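Local coordinates for protein alpha-amylase (Eisenia fetida, PDB 6M4K) that probably hydrolyses internal alpha-1,4-glucosidic linkages in starch-like polysaccharides, as a calcium-binding, cold-active member of glycoside hydrolase family 13, at residues A[54-57]-A[58-61]. Sequence-based numbering, arbitrary orientation.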
ATOM      1  N   ARG A  54     -20.062  -8.538  -2.633  1.00 13.01           N
ATOM      2  CA  ARG A  54     -21.396  -7.963  -2.575  1.00 15.03           C
ATOM      3  C   ARG A  54     -21.551  -6.893  -3.646  1.00 13.27           C
ATOM      4  O   ARG A  54     -20.619  -6.140  -3.945  1.00 14.97           O
ATOM      5  CB  ARG A  54     -21.601  -7.339  -1.193  1.00 14.85           C
ATOM      6  CG  ARG A  54     -23.044  -6.941  -0.876  1.00 16.70           C
ATOM      7  CD  ARG A  54     -23.191  -6.451   0.555  1.00 16.02           C
ATOM      8  NE  ARG A  54     -24.606  -6.223   0.867  1.00 17.54           N
ATOM      9  CZ  ARG A  54     -25.136  -6.348   2.080  1.00 18.85           C
ATOM     10  NH1 ARG A  54     -24.388  -6.700   3.113  1.00 19.53           N
ATOM     11  NH2 ARG A  54     -26.439  -6.143   2.260  1.00 20.22           N
ATOM     12  N   ILE A  55     -22.743  -6.827  -4.231  1.00 15.12           N
ATOM     13  CA  ILE A  55     -23.142  -5.676  -5.022  1.00 15.94           C
ATOM     14  C   ILE A  55     -24.070  -4.852  -4.143  1.00 17.26           C
ATOM     15  O   ILE A  55     -25.119  -5.344  -3.697  1.00 17.99           O
ATOM     16  CB  ILE A  55     -23.826  -6.094  -6.333  1.00 17.44           C
ATOM     17  CG1 ILE A  55     -22.850  -6.856  -7.233  1.00 19.27           C
ATOM     18  CG2 ILE A  55     -24.356  -4.857  -7.061  1.00 20.13           C
ATOM     19  CD1 ILE A  55     -21.634  -6.043  -7.633  1.00 21.62           C
ATOM     20  N   VAL A  56     -23.668  -3.616  -3.865  1.00 13.94           N
ATOM     21  CA  VAL A  56     -24.433  -2.695  -3.034  1.00 16.06           C
ATOM     22  C   VAL A  56     -24.952  -1.603  -3.952  1.00 14.42           C
ATOM     23  O   VAL A  56     -24.173  -0.944  -4.650  1.00 14.32           O
ATOM     24  CB  VAL A  56     -23.568  -2.105  -1.913  1.00 15.00           C
ATOM     25  CG1 VAL A  56     -24.330  -1.021  -1.168  1.00 15.21           C
ATOM     26  CG2 VAL A  56     -23.101  -3.206  -0.956  1.00 14.91           C
ATOM     27  N   THR A  57     -26.268  -1.415  -3.954  1.00 14.86           N
ATOM     28  CA  THR A  57     -26.881  -0.371  -4.763  1.00 15.23           C
ATOM     29  C   THR A  57     -27.400   0.800  -3.942  1.00 16.85           C
ATOM     30  O   THR A  57     -27.707   1.852  -4.522  1.00 16.44           O
ATOM     31  CB  THR A  57     -27.994  -0.947  -5.653  1.00 16.36           C
ATOM     32  OG1 THR A  57     -28.930  -1.673  -4.853  1.00 17.62           O
ATOM     33  CG2 THR A  57     -27.418  -1.894  -6.688  1.00 19.51           C
ATOM     34  N   ASP A  58     -27.497   0.661  -2.623  1.00 15.93           N
ATOM     35  CA  ASP A  58     -27.751   1.797  -1.746  1.00 15.99           C
ATOM     36  C   ASP A  58     -26.633   1.861  -0.702  1.00 15.13           C
ATOM     37  O   ASP A  58     -26.627   1.062   0.231  1.00 17.31           O
ATOM     38  CB  ASP A  58     -29.102   1.645  -1.040  1.00 16.98           C
ATOM     39  CG  ASP A  58     -29.423   2.829  -0.158  1.00 18.64           C
ATOM     40  OD1 ASP A  58     -28.798   3.885  -0.356  1.00 19.37           O
ATOM     41  OD2 ASP A  58     -30.307   2.710   0.722  1.00 22.49           O
ATOM     42  N   PRO A  59     -25.683   2.792  -0.848  1.00 14.93           N
ATOM     43  CA  PRO A  59     -25.541   3.779  -1.923  1.00 14.88           C
ATOM     44  C   PRO A  59     -25.030   3.106  -3.206  1.00 15.30           C
ATOM     45  O   PRO A  59     -24.690   1.918  -3.180  1.00 14.99           O
ATOM     46  CB  PRO A  59     -24.510   4.753  -1.351  1.00 16.26           C
ATOM     47  CG  PRO A  59     -23.607   3.866  -0.529  1.00 15.25           C
ATOM     48  CD  PRO A  59     -24.522   2.813   0.071  1.00 15.74           C
ATOM     49  N   PRO A  60     -25.004   3.816  -4.335  1.00 14.06           N
ATOM     50  CA  PRO A  60     -24.757   3.127  -5.609  1.00 14.25           C
ATOM     51  C   PRO A  60     -23.293   2.765  -5.821  1.00 13.34           C
ATOM     52  O   PRO A  60     -22.460   3.611  -6.162  1.00 13.98           O
ATOM     53  CB  PRO A  60     -25.273   4.129  -6.657  1.00 14.27           C
ATOM     54  CG  PRO A  60     -25.239   5.437  -5.987  1.00 15.80           C
ATOM     55  CD  PRO A  60     -25.532   5.181  -4.545  1.00 15.27           C
ATOM     56  N   TYR A  61     -23.000   1.467  -5.674  1.00 14.50           N
ATOM     57  CA  TYR A  61     -21.732   0.828  -6.035  1.00 13.43           C
ATOM     58  C   TYR A  61     -20.536   1.436  -5.307  1.00 12.96           C
ATOM     59  O   TYR A  61     -19.591   1.906  -5.944  1.00 13.65           O
ATOM     60  CB  TYR A  61     -21.564   0.839  -7.553  1.00 14.21           C
ATOM     61  CG  TYR A  61     -22.822   0.341  -8.249  1.00 14.43           C
ATOM     62  CD1 TYR A  61     -23.116  -1.016  -8.284  1.00 16.99           C
ATOM     63  CD2 TYR A  61     -23.729   1.223  -8.843  1.00 15.17           C
ATOM     64  CE1 TYR A  61     -24.258  -1.495  -8.912  1.00 17.05           C
ATOM     65  CE2 TYR A  61     -24.882   0.753  -9.477  1.00 17.23           C
ATOM     66  CZ  TYR A  61     -25.133  -0.601  -9.505  1.00 15.94           C
ATOM     67  OH  TYR A  61     -26.273  -1.089 -10.126  1.00 18.28           O
TER
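Tyr61 turns back alongside the chain that precedes it and meets Val56, Ile55 and Thr57 across a tight loop. The one hydrogen bond between 54-57 and 58-61 runs from Tyr61 N to Val56 O, 2.9 Å long and moderately bent, with an N-H...O angle of 146°. The donor lies 20° off the carbonyl plane. A weaker CA-H...O contact, Pro60 CA to Thr57 O at 3.4 Å, supplements it inside the loop. Asp58 and cis Pro59 form the centre of a reversal close to a type VIb turn, in which Pro60 N has no hydrogen to give Thr57 O.

Side-chain contacts flank this backbone link. Ile55 CG2 lies 3.8 Å from Tyr61 CE1, at the ring edge and near its plane. Thr57 runs alongside the tyrosine in the same direction, its CG2 in van der Waals contact obliquely to the ring, 3.9 Å from Tyr61 CZ and 3.7 Å from Tyr61 OH. The tyrosine CG stands anti to its own carbonyl carbon (chi1 -49°), which brings the ring back beside these two methyl groups. Val56 CG1 rests against Asp58 O at 3.4 Å as well as Pro59 CD at 4.0 Å.

The loop follows barrel strand 44-47 in the catalytic domain, away from the calcium site, and Trp361 touches both prolines. Its shape probably owes much to the cis proline and the methyl contacts of the ring, with bonds from Val56 N to Gln65 and from Arg77 to Tyr61 O beyond it.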